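Local atomic coordinates of dihydropteroate synthase (Xanthomonas albilineans, PDB entry 6Q62), a protein that probably catalyses the condensation of para-aminobenzoate with 6-hydroxymethyl-7,8-dihydropterin diphosphate to give 7,8-dihydropteroate, a precursor of folates. Residues Val142-Pro147 with Phe193-Ser198; Thr40-Ala45 with Ile84-Arg89; Gly117-Val122 with Ala135-Pro140. All coordinates share one frame; numbering follows the deposited sequence.

Followed from the N terminus, the chain of this TIM-barrel enzyme closes contact 2 first: helix 76-93 comes back beside the start of helix 41-54, with strand 59-63 in the loop between them. Contact 3 closes a much shorter loop, within the unit strand 118-121, helix 130-137, strand 141-144. Contact 1 then joins the end of that last strand to the loop between strand 187-190 and helix 199-207. The three loops follow in series, none within another. Contacts 1 and 3 meet in the parallel sheet, where Val-142 bonds through its backbone to Ile-119 and Asp-121, and both touch 6-chloroguanine. Contact 2 lies about 27 Å, centre to centre, from contact 1.

Contact 1 (Val142-Pro147 with Phe193-Ser198); sequences VLMHMP and FGFGKS. With 6GU (6-chloroguanine), chain E; EDO (1,2-ethanediol), chain F.
Met-144 reaches across to Phe-195 with its terminal methyl, which sits over the centre of one ring face, 3.5 Å from CE to the ring centroid: a CH-pi contact, with SD adding an oblique Met-aromatic one. From Phe-195, CB packs on Met-146 CB. CG lies under Met-144 CE, as does CD1, while CD2 also meets Met-146 CE, which comes in obliquely. Farther out, CE1 presents the ring edge to 6-chloroguanine, 3.3 Å from its N7, and CZ lies against N7 and C8. Met-144 SD touches N1 of the same ligand, so methionine and phenylalanine border it together.

On the backbone side of Phe-195, Lys-197 bends at chi4 (100°) to bring NZ into the plane of the His-145 ring, 2.9 Å from ND1. NZ also bonds to Phe-195 O at 2.9 Å, weakly to His-145 O, and to the carbonyls of Gly-192 and Pro-191; this one amine thus ties the 191-197 loop to His-145, its N-H groups probably shared among these acceptors. Pro-147 CD rests on Phe-195 O, 3.2 Å away. Such loops at the C-terminal ends of barrel strands form the active site of TIM-barrel enzymes, here the 6-chloroguanine pocket, probably the DHPS pterin site.

Contact 2 (Thr40-Ala45 with Ile84-Arg89); sequences TTVEAA and IPVIER
Val-42 sets CG1 anti to its backbone N (chi1 164°), which aims that methyl at the helix carrying Pro-85, Val-86 and Arg-89. Val-86 has a similar chi1 of 174°, but there the branch doing the touching is CG2, which lies opposite the carbonyl carbon. The two valines slide past each other in opposite directions, with 3.9 Å between Val-42 CG1 and Val-86 CG2. Pro-85 crosses Val-42 at about a right angle, its CB set against both valine methyls and 3.8 Å from Val-42 CG1. One turn on from Val-42 in helix 41-54, Ala-45 CB completes the patch, 3.9 Å from Val-86 CG2.

The outer border belongs to Arg-89. Its chain passes over Val-42, CD lying 4.0 Å from Val-42 CG1, and the same methyl sits over one face of the guanidinium. In the guanidinium plane, NH1 turns back to Pro-85 O in a weak bond of 3.4 Å. The valine thus takes up the apolar stem and flat face, while the polar edge stays with its own helix.

Just ahead of the patch, helix 41-54 begins with a capping box: Glu-43 N donates to Thr-40 OG1, and Thr-40 N returns a bond of 2.8 Å to Glu-43 OE2, on the anti lone pair. The axes of the segments 41-45 and 84-89 come within 9.2 Å and cross at -39°, two neighbouring outer helices of the barrel. Inward, Val-28 touches both Ala-45 and Val-86, and Ile-62 of strand 59-63 lies against Val-86. The chemistry is therefore almost wholly apolar: methyls and a proline ring join the helices by shape and burial, and the polar groups named here bond within their own segments.

Contact 3 (Gly117-Val122 with Ala135-Pro140); sequences GMINDV and ADLRVP. With 6GU (6-chloroguanine), chain E.
Ile-119 N donates a nearly straight hydrogen bond to Pro-140 O (3.0 Å, 162° at the hydrogen), starting the parallel pairing of strands 118-121 and 141-144 in a beta-alpha-beta unit of the TIM barrel. Helix 130-137 is the crossover, and the turn after it, where Arg-138 takes positive phi, brings Val-139 and Pro-140 back to the base of the first strand.

The packing is tight around that bond. Pro-140 O also receives a CA-H...O contact from Met-118 CA at 3.4 Å. With its CG anti to the backbone N (chi1 170°), Met-118 runs past this carbonyl, then bends at chi3 to set CE against Pro-140 CB. Gly-117 O is wedged between Val-139 CB and Pro-140 CD, only 3.1 Å from the latter; it is buried with no polar partner in the model. Strand 7-10 lies against the same corner through Cys-10, which touches both Met-118 and Pro-140.

Toward the helix the contact narrows to methyls. Ile-119 crosses Val-139 and Leu-137 at about right angles, its CD1 meeting both: Val-139 CG2 at 3.6 Å and Leu-137 CD1 at 3.9 Å. Leu-137 is partly exposed, and beyond it the exposed Asp-136, on the solvent side, makes a salt bridge to Arg-109.

Farther along the strand, Asn-120 points away from the crossover into the 6-chloroguanine pocket. Its ND2 donates to N3 of 6-chloroguanine and to Asp-61, and its OD1 accepts from the ligand's N2 at 2.7 Å, with an N-H...O angle of 177°.

Contact 1 (Val142-Pro147 with Phe193-Ser198)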
loop_
_atom_site.group_PDB
_atom_site.type_symbol
_atom_site.label_atom_id
_atom_site.label_comp_id
_atom_site.label_asym_id
_atom_site.label_seq_id
_atom_site.Cartn_x
_atom_site.Cartn_y
_atom_site.Cartn_z
ATOM N N VAL A 142 -0.781 23.348 -11.895
ATOM C CA VAL A 142 -0.005 22.819 -10.786
ATOM C C VAL A 142 1.287 23.617 -10.698
ATOM O O VAL A 142 2.038 23.664 -11.669
ATOM C CB VAL A 142 0.336 21.312 -10.966
ATOM C CG1 VAL A 142 1.139 20.788 -9.769
ATOM C CG2 VAL A 142 -0.917 20.460 -11.198
ATOM N N LEU A 143 1.582 24.166 -9.517
ATOM C CA LEU A 143 2.811 24.869 -9.242
ATOM C C LEU A 143 3.706 23.951 -8.421
ATOM O O LEU A 143 3.425 23.684 -7.257
ATOM C CB LEU A 143 2.518 26.174 -8.477
ATOM C CG LEU A 143 1.451 27.127 -9.095
ATOM C CD1 LEU A 143 1.163 28.292 -8.142
ATOM C CD2 LEU A 143 1.904 27.680 -10.474
ATOM N N MET A 144 4.760 23.455 -9.029
ATOM C CA MET A 144 5.645 22.511 -8.362
ATOM C C MET A 144 6.919 23.191 -7.880
ATOM O O MET A 144 7.342 24.197 -8.468
ATOM C CB MET A 144 5.973 21.372 -9.342
ATOM C CG MET A 144 6.527 20.105 -8.663
ATOM S SD MET A 144 7.373 19.002 -9.821
ATOM C CE MET A 144 8.968 19.826 -9.934
ATOM N N HIS A 145 7.545 22.639 -6.834
ATOM C CA HIS A 145 8.818 23.150 -6.368
ATOM C C HIS A 145 9.968 22.385 -7.006
ATOM O O HIS A 145 10.030 21.162 -6.961
ATOM C CB HIS A 145 8.967 23.069 -4.838
ATOM C CG HIS A 145 10.354 23.444 -4.369
ATOM N ND1 HIS A 145 11.364 22.503 -4.249
ATOM C CD2 HIS A 145 10.861 24.659 -4.045
ATOM C CE1 HIS A 145 12.446 23.164 -3.854
ATOM N NE2 HIS A 145 12.193 24.458 -3.704
ATOM N N MET A 146 10.904 23.122 -7.586
ATOM C CA MET A 146 12.166 22.554 -8.035
ATOM C C MET A 146 13.225 23.645 -7.871
ATOM O O MET A 146 12.895 24.806 -8.045
ATOM C CB MET A 146 12.136 21.836 -9.407
ATOM C CG MET A 146 12.205 22.741 -10.598
ATOM S SD MET A 146 12.127 21.791 -12.117
ATOM C CE MET A 146 13.734 21.096 -12.158
ATOM N N PRO A 147 14.401 23.319 -7.304
ATOM C CA PRO A 147 15.426 24.358 -7.097
ATOM C C PRO A 147 16.064 24.808 -8.411
ATOM O O PRO A 147 16.275 23.984 -9.302
ATOM C CB PRO A 147 16.439 23.679 -6.170
ATOM C CG PRO A 147 16.274 22.227 -6.410
ATOM C CD PRO A 147 14.902 21.975 -6.960
ATOM N N PHE A 193 8.533 16.072 -5.119
ATOM C CA PHE A 193 9.375 14.988 -4.604
ATOM C C PHE A 193 10.393 14.544 -5.660
ATOM O O PHE A 193 10.048 14.380 -6.832
ATOM C CB PHE A 193 8.506 13.798 -4.167
ATOM C CG PHE A 193 7.659 14.092 -2.955
ATOM C CD1 PHE A 193 8.221 14.135 -1.692
ATOM C CD2 PHE A 193 6.273 14.215 -3.066
ATOM C CE1 PHE A 193 7.428 14.384 -0.559
ATOM C CE2 PHE A 193 5.479 14.437 -1.928
ATOM C CZ PHE A 193 6.059 14.520 -0.682
ATOM N N GLY A 194 11.651 14.412 -5.243
ATOM C CA GLY A 194 12.727 13.955 -6.111
ATOM C C GLY A 194 13.425 15.019 -6.944
ATOM O O GLY A 194 14.459 14.724 -7.548
ATOM N N PHE A 195 12.889 16.259 -6.980
ATOM C CA PHE A 195 13.510 17.344 -7.756
ATOM C C PHE A 195 14.455 18.148 -6.869
ATOM O O PHE A 195 14.005 18.995 -6.086
ATOM C CB PHE A 195 12.438 18.239 -8.367
ATOM C CG PHE A 195 11.695 17.583 -9.498
ATOM C CD1 PHE A 195 10.567 16.805 -9.249
ATOM C CD2 PHE A 195 12.095 17.768 -10.820
ATOM C CE1 PHE A 195 9.845 16.238 -10.298
ATOM C CE2 PHE A 195 11.380 17.184 -11.872
ATOM C CZ PHE A 195 10.263 16.419 -11.599
ATOM N N GLY A 196 15.741 17.843 -6.970
ATOM C CA GLY A 196 16.781 18.485 -6.170
ATOM C C GLY A 196 16.589 18.240 -4.687
ATOM O O GLY A 196 16.661 19.168 -3.884
ATOM N N LYS A 197 16.251 16.983 -4.332
ATOM C CA LYS A 197 15.978 16.580 -2.955
ATOM C C LYS A 197 16.542 15.207 -2.678
ATOM O O LYS A 197 16.400 14.309 -3.498
ATOM C CB LYS A 197 14.470 16.584 -2.671
ATOM C CG LYS A 197 13.868 17.983 -2.597
ATOM C CD LYS A 197 12.395 17.943 -2.889
ATOM C CE LYS A 197 11.829 19.333 -3.068
ATOM N NZ LYS A 197 11.677 19.649 -4.505
ATOM N N SER A 198 17.194 15.043 -1.526
ATOM C CA SER A 198 17.736 13.738 -1.124
ATOM C C SER A 198 16.579 12.866 -0.637
ATOM O O SER A 198 15.486 13.389 -0.425
ATOM C CB SER A 198 18.724 13.923 0.025
ATOM O OG SER A 198 18.072 14.446 1.174
HETATM CL CL6 6GU E . 6.426 14.822 -8.602
HETATM N N1 6GU E . 4.925 16.396 -9.796
HETATM C C2 6GU E . 4.531 17.037 -10.970
HETATM N N2 6GU E . 3.621 17.982 -10.784
HETATM N N3 6GU E . 5.022 16.781 -12.235
HETATM C C4 6GU E . 6.008 15.818 -12.268
HETATM C C5 6GU E . 6.479 15.141 -11.111
HETATM C C6 6GU E . 5.877 15.501 -9.947
HETATM N N7 6GU E . 7.484 14.250 -11.480
HETATM C C8 6GU E . 7.592 14.423 -12.857
HETATM N N9 6GU E . 6.725 15.343 -13.358
HETATM C C1 EDO F . 13.982 9.372 -9.524
HETATM O O1 EDO F . 13.195 8.610 -10.387
HETATM C C2 EDO F . 13.253 10.666 -9.187
HETATM O O2 EDO F . 13.938 11.326 -8.142
#

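Contact 2 (Thr40-Ala45 with Ile84-Arg89)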
loop_
_atom_site.group_PDB
_atom_site.type_symbol
_atom_site.label_atom_id
_atom_site.label_comp_id
_atom_site.label_asym_id
_atom_site.label_seq_id
_atom_site.Cartn_x
_atom_site.Cartn_y
_atom_site.Cartn_z
ATOM N N THR A 40 3.996 3.573 -33.459
ATOM C CA THR A 40 4.498 4.928 -33.311
ATOM C C THR A 40 4.540 5.273 -31.801
ATOM O O THR A 40 3.847 4.654 -30.983
ATOM C CB THR A 40 3.623 5.941 -34.095
ATOM O OG1 THR A 40 2.430 6.195 -33.357
ATOM C CG2 THR A 40 3.299 5.509 -35.513
ATOM N N THR A 41 5.330 6.302 -31.438
ATOM C CA THR A 41 5.395 6.769 -30.042
ATOM C C THR A 41 4.005 7.288 -29.626
ATOM O O THR A 41 3.525 6.980 -28.524
ATOM C CB THR A 41 6.468 7.859 -29.921
ATOM O OG1 THR A 41 7.679 7.292 -30.383
ATOM C CG2 THR A 41 6.649 8.359 -28.480
ATOM N N VAL A 42 3.364 8.075 -30.520
ATOM C CA VAL A 42 2.038 8.625 -30.271
ATOM C C VAL A 42 1.028 7.495 -30.004
ATOM O O VAL A 42 0.331 7.556 -28.996
ATOM C CB VAL A 42 1.596 9.577 -31.418
ATOM C CG1 VAL A 42 0.100 9.840 -31.362
ATOM C CG2 VAL A 42 2.381 10.874 -31.369
ATOM N N GLU A 43 0.969 6.474 -30.874
ATOM C CA GLU A 43 0.005 5.391 -30.706
ATOM C C GLU A 43 0.237 4.607 -29.412
ATOM O O GLU A 43 -0.738 4.201 -28.759
ATOM C CB GLU A 43 -0.061 4.488 -31.941
ATOM C CG GLU A 43 0.593 3.139 -31.841
ATOM C CD GLU A 43 0.500 2.391 -33.146
ATOM O OE1 GLU A 43 -0.524 1.709 -33.368
ATOM O OE2 GLU A 43 1.440 2.507 -33.962
ATOM N N ALA A 44 1.517 4.402 -29.033
ATOM C CA ALA A 44 1.834 3.693 -27.780
ATOM C C ALA A 44 1.401 4.531 -26.541
ATOM O O ALA A 44 0.884 3.974 -25.573
ATOM C CB ALA A 44 3.324 3.400 -27.724
ATOM N N ALA A 45 1.589 5.860 -26.588
ATOM C CA ALA A 45 1.185 6.753 -25.485
ATOM C C ALA A 45 -0.345 6.814 -25.366
ATOM O O ALA A 45 -0.888 6.764 -24.238
ATOM C CB ALA A 45 1.744 8.146 -25.720
ATOM N N ILE A 84 0.859 17.016 -28.743
ATOM C CA ILE A 84 -0.415 17.438 -29.378
ATOM C C ILE A 84 -1.204 16.279 -29.983
ATOM O O ILE A 84 -2.403 16.181 -29.698
ATOM C CB ILE A 84 -0.204 18.607 -30.388
ATOM C CG1 ILE A 84 0.472 19.820 -29.701
ATOM C CG2 ILE A 84 -1.533 18.978 -31.127
ATOM C CD1 ILE A 84 -0.280 20.367 -28.455
ATOM N N PRO A 85 -0.611 15.365 -30.788
ATOM C CA PRO A 85 -1.429 14.271 -31.351
ATOM C C PRO A 85 -1.990 13.363 -30.242
ATOM O O PRO A 85 -3.100 12.850 -30.367
ATOM C CB PRO A 85 -0.463 13.534 -32.275
ATOM C CG PRO A 85 0.679 14.447 -32.478
ATOM C CD PRO A 85 0.785 15.292 -31.266
ATOM N N VAL A 86 -1.239 13.190 -29.135
ATOM C CA VAL A 86 -1.699 12.370 -28.000
ATOM C C VAL A 86 -2.904 13.015 -27.310
ATOM O O VAL A 86 -3.900 12.336 -27.059
ATOM C CB VAL A 86 -0.546 12.070 -27.010
ATOM C CG1 VAL A 86 -1.043 11.333 -25.751
ATOM C CG2 VAL A 86 0.521 11.245 -27.722
ATOM N N ILE A 87 -2.828 14.336 -27.056
ATOM C CA ILE A 87 -3.958 15.056 -26.454
ATOM C C ILE A 87 -5.185 14.981 -27.395
ATOM O O ILE A 87 -6.286 14.705 -26.927
ATOM C CB ILE A 87 -3.569 16.526 -26.143
ATOM C CG1 ILE A 87 -2.521 16.556 -25.013
ATOM C CG2 ILE A 87 -4.805 17.366 -25.759
ATOM C CD1 ILE A 87 -1.753 17.830 -24.900
ATOM N N GLU A 88 -4.986 15.204 -28.712
ATOM C CA GLU A 88 -6.115 15.190 -29.670
ATOM C C GLU A 88 -6.829 13.831 -29.655
ATOM O O GLU A 88 -8.058 13.761 -29.610
ATOM C CB GLU A 88 -5.633 15.533 -31.095
ATOM C CG GLU A 88 -5.177 16.981 -31.225
ATOM C CD GLU A 88 -4.588 17.390 -32.558
ATOM O OE1 GLU A 88 -4.052 16.511 -33.266
ATOM O OE2 GLU A 88 -4.633 18.597 -32.884
ATOM N N ARG A 89 -6.050 12.749 -29.618
ATOM C CA ARG A 89 -6.624 11.398 -29.596
ATOM C C ARG A 89 -7.267 11.063 -28.255
ATOM O O ARG A 89 -8.382 10.538 -28.232
ATOM C CB ARG A 89 -5.571 10.359 -29.992
ATOM C CG ARG A 89 -5.310 10.328 -31.496
ATOM C CD ARG A 89 -3.869 9.974 -31.815
ATOM N NE ARG A 89 -3.624 9.837 -33.262
ATOM C CZ ARG A 89 -3.325 10.838 -34.091
ATOM N NH1 ARG A 89 -3.224 12.078 -33.636
ATOM N NH2 ARG A 89 -3.131 10.604 -35.380
#

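Contact 3 (Gly117-Val122 with Ala135-Pro140)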
loop_
_atom_site.group_PDB
_atom_site.type_symbol
_atom_site.label_atom_id
_atom_site.label_comp_id
_atom_site.label_asym_id
_atom_site.label_seq_id
_atom_site.Cartn_x
_atom_site.Cartn_y
_atom_site.Cartn_z
ATOM N N GLY A 117 -7.020 20.315 -20.360
ATOM C CA GLY A 117 -7.817 21.063 -19.396
ATOM C C GLY A 117 -7.088 21.486 -18.148
ATOM O O GLY A 117 -7.700 22.049 -17.242
ATOM N N MET A 118 -5.781 21.251 -18.093
ATOM C CA MET A 118 -4.984 21.577 -16.908
ATOM C C MET A 118 -3.549 21.628 -17.370
ATOM O O MET A 118 -3.182 20.928 -18.325
ATOM C CB MET A 118 -5.171 20.487 -15.798
ATOM C CG MET A 118 -4.192 20.608 -14.627
ATOM S SD MET A 118 -4.350 19.240 -13.420
ATOM C CE MET A 118 -5.984 19.547 -12.825
ATOM N N ILE A 119 -2.743 22.416 -16.683
ATOM C CA ILE A 119 -1.311 22.553 -16.962
ATOM C C ILE A 119 -0.582 22.119 -15.721
ATOM O O ILE A 119 -0.903 22.566 -14.621
ATOM C CB ILE A 119 -0.945 24.011 -17.383
ATOM C CG1 ILE A 119 -1.598 24.325 -18.752
ATOM C CG2 ILE A 119 0.592 24.220 -17.460
ATOM C CD1 ILE A 119 -1.816 25.798 -19.044
ATOM N N ASN A 120 0.404 21.228 -15.893
ATOM C CA ASN A 120 1.217 20.755 -14.774
ATOM C C ASN A 120 2.607 21.296 -15.058
ATOM O O ASN A 120 3.282 20.809 -15.957
ATOM C CB ASN A 120 1.175 19.223 -14.674
ATOM C CG ASN A 120 2.227 18.711 -13.734
ATOM O OD1 ASN A 120 2.645 19.426 -12.831
ATOM N ND2 ASN A 120 2.684 17.481 -13.936
ATOM N N ASP A 121 3.006 22.320 -14.319
ATOM C CA ASP A 121 4.274 22.991 -14.591
ATOM C C ASP A 121 5.353 22.789 -13.535
ATOM O O ASP A 121 5.305 23.411 -12.478
ATOM C CB ASP A 121 4.021 24.485 -14.828
ATOM C CG ASP A 121 5.245 25.265 -15.288
ATOM O OD1 ASP A 121 6.321 24.652 -15.456
ATOM O OD2 ASP A 121 5.127 26.474 -15.472
ATOM N N VAL A 122 6.379 22.011 -13.880
ATOM C CA VAL A 122 7.519 21.739 -13.011
ATOM C C VAL A 122 8.289 23.018 -12.651
ATOM O O VAL A 122 8.996 23.024 -11.635
ATOM C CB VAL A 122 8.470 20.626 -13.553
ATOM C CG1 VAL A 122 7.771 19.273 -13.629
ATOM C CG2 VAL A 122 9.095 21.007 -14.903
ATOM N N ALA A 135 -3.031 32.725 -17.282
ATOM C CA ALA A 135 -4.061 33.731 -16.999
ATOM C C ALA A 135 -5.071 33.782 -18.164
ATOM O O ALA A 135 -6.268 33.797 -17.915
ATOM C CB ALA A 135 -3.427 35.087 -16.763
ATOM N N ASP A 136 -4.584 33.707 -19.438
ATOM C CA ASP A 136 -5.432 33.712 -20.632
ATOM C C ASP A 136 -6.217 32.440 -20.818
ATOM O O ASP A 136 -7.347 32.459 -21.320
ATOM C CB ASP A 136 -4.555 33.868 -21.893
ATOM C CG ASP A 136 -4.033 35.256 -22.205
ATOM O OD1 ASP A 136 -4.412 36.203 -21.493
ATOM O OD2 ASP A 136 -3.234 35.387 -23.173
ATOM N N LEU A 137 -5.574 31.292 -20.533
ATOM C CA LEU A 137 -6.196 30.004 -20.802
ATOM C C LEU A 137 -7.314 29.605 -19.845
ATOM O O LEU A 137 -8.156 28.797 -20.229
ATOM C CB LEU A 137 -5.127 28.903 -20.875
ATOM C CG LEU A 137 -4.159 29.050 -22.074
ATOM C CD1 LEU A 137 -2.904 28.206 -21.880
ATOM C CD2 LEU A 137 -4.860 28.749 -23.413
ATOM N N ARG A 138 -7.331 30.146 -18.628
ATOM C CA ARG A 138 -8.375 29.887 -17.624
ATOM C C ARG A 138 -8.554 28.393 -17.317
ATOM O O ARG A 138 -9.672 27.872 -17.281
ATOM C CB ARG A 138 -9.711 30.566 -18.018
ATOM C CG ARG A 138 -9.577 32.084 -18.184
ATOM C CD ARG A 138 -10.944 32.738 -18.186
ATOM N NE ARG A 138 -10.922 34.078 -18.771
ATOM C CZ ARG A 138 -10.600 35.185 -18.108
ATOM N NH1 ARG A 138 -10.240 35.124 -16.829
ATOM N NH2 ARG A 138 -10.617 36.360 -18.723
ATOM N N VAL A 139 -7.431 27.690 -17.163
ATOM C CA VAL A 139 -7.440 26.281 -16.794
ATOM C C VAL A 139 -6.701 26.132 -15.458
ATOM O O VAL A 139 -5.812 26.947 -15.157
ATOM C CB VAL A 139 -6.773 25.345 -17.887
ATOM C CG1 VAL A 139 -7.596 25.282 -19.175
ATOM C CG2 VAL A 139 -5.334 25.754 -18.181
ATOM N N PRO A 140 -6.937 25.025 -14.705
ATOM C CA PRO A 140 -6.165 24.806 -13.481
ATOM C C PRO A 140 -4.678 24.623 -13.779
ATOM O O PRO A 140 -4.310 24.147 -14.860
ATOM C CB PRO A 140 -6.767 23.519 -12.898
ATOM C CG PRO A 140 -8.178 23.446 -13.495
ATOM C CD PRO A 140 -7.998 24.015 -14.870
HETATM CL CL6 6GU E . 6.426 14.822 -8.602
HETATM N N1 6GU E . 4.925 16.396 -9.796
HETATM C C2 6GU E . 4.531 17.037 -10.970
HETATM N N2 6GU E . 3.621 17.982 -10.784
HETATM N N3 6GU E . 5.022 16.781 -12.235
HETATM C C4 6GU E . 6.008 15.818 -12.268
HETATM C C5 6GU E . 6.479 15.141 -11.111
HETATM C C6 6GU E . 5.877 15.501 -9.947
HETATM N N7 6GU E . 7.484 14.250 -11.480
HETATM C C8 6GU E . 7.592 14.423 -12.857
HETATM N N9 6GU E . 6.725 15.343 -13.358
#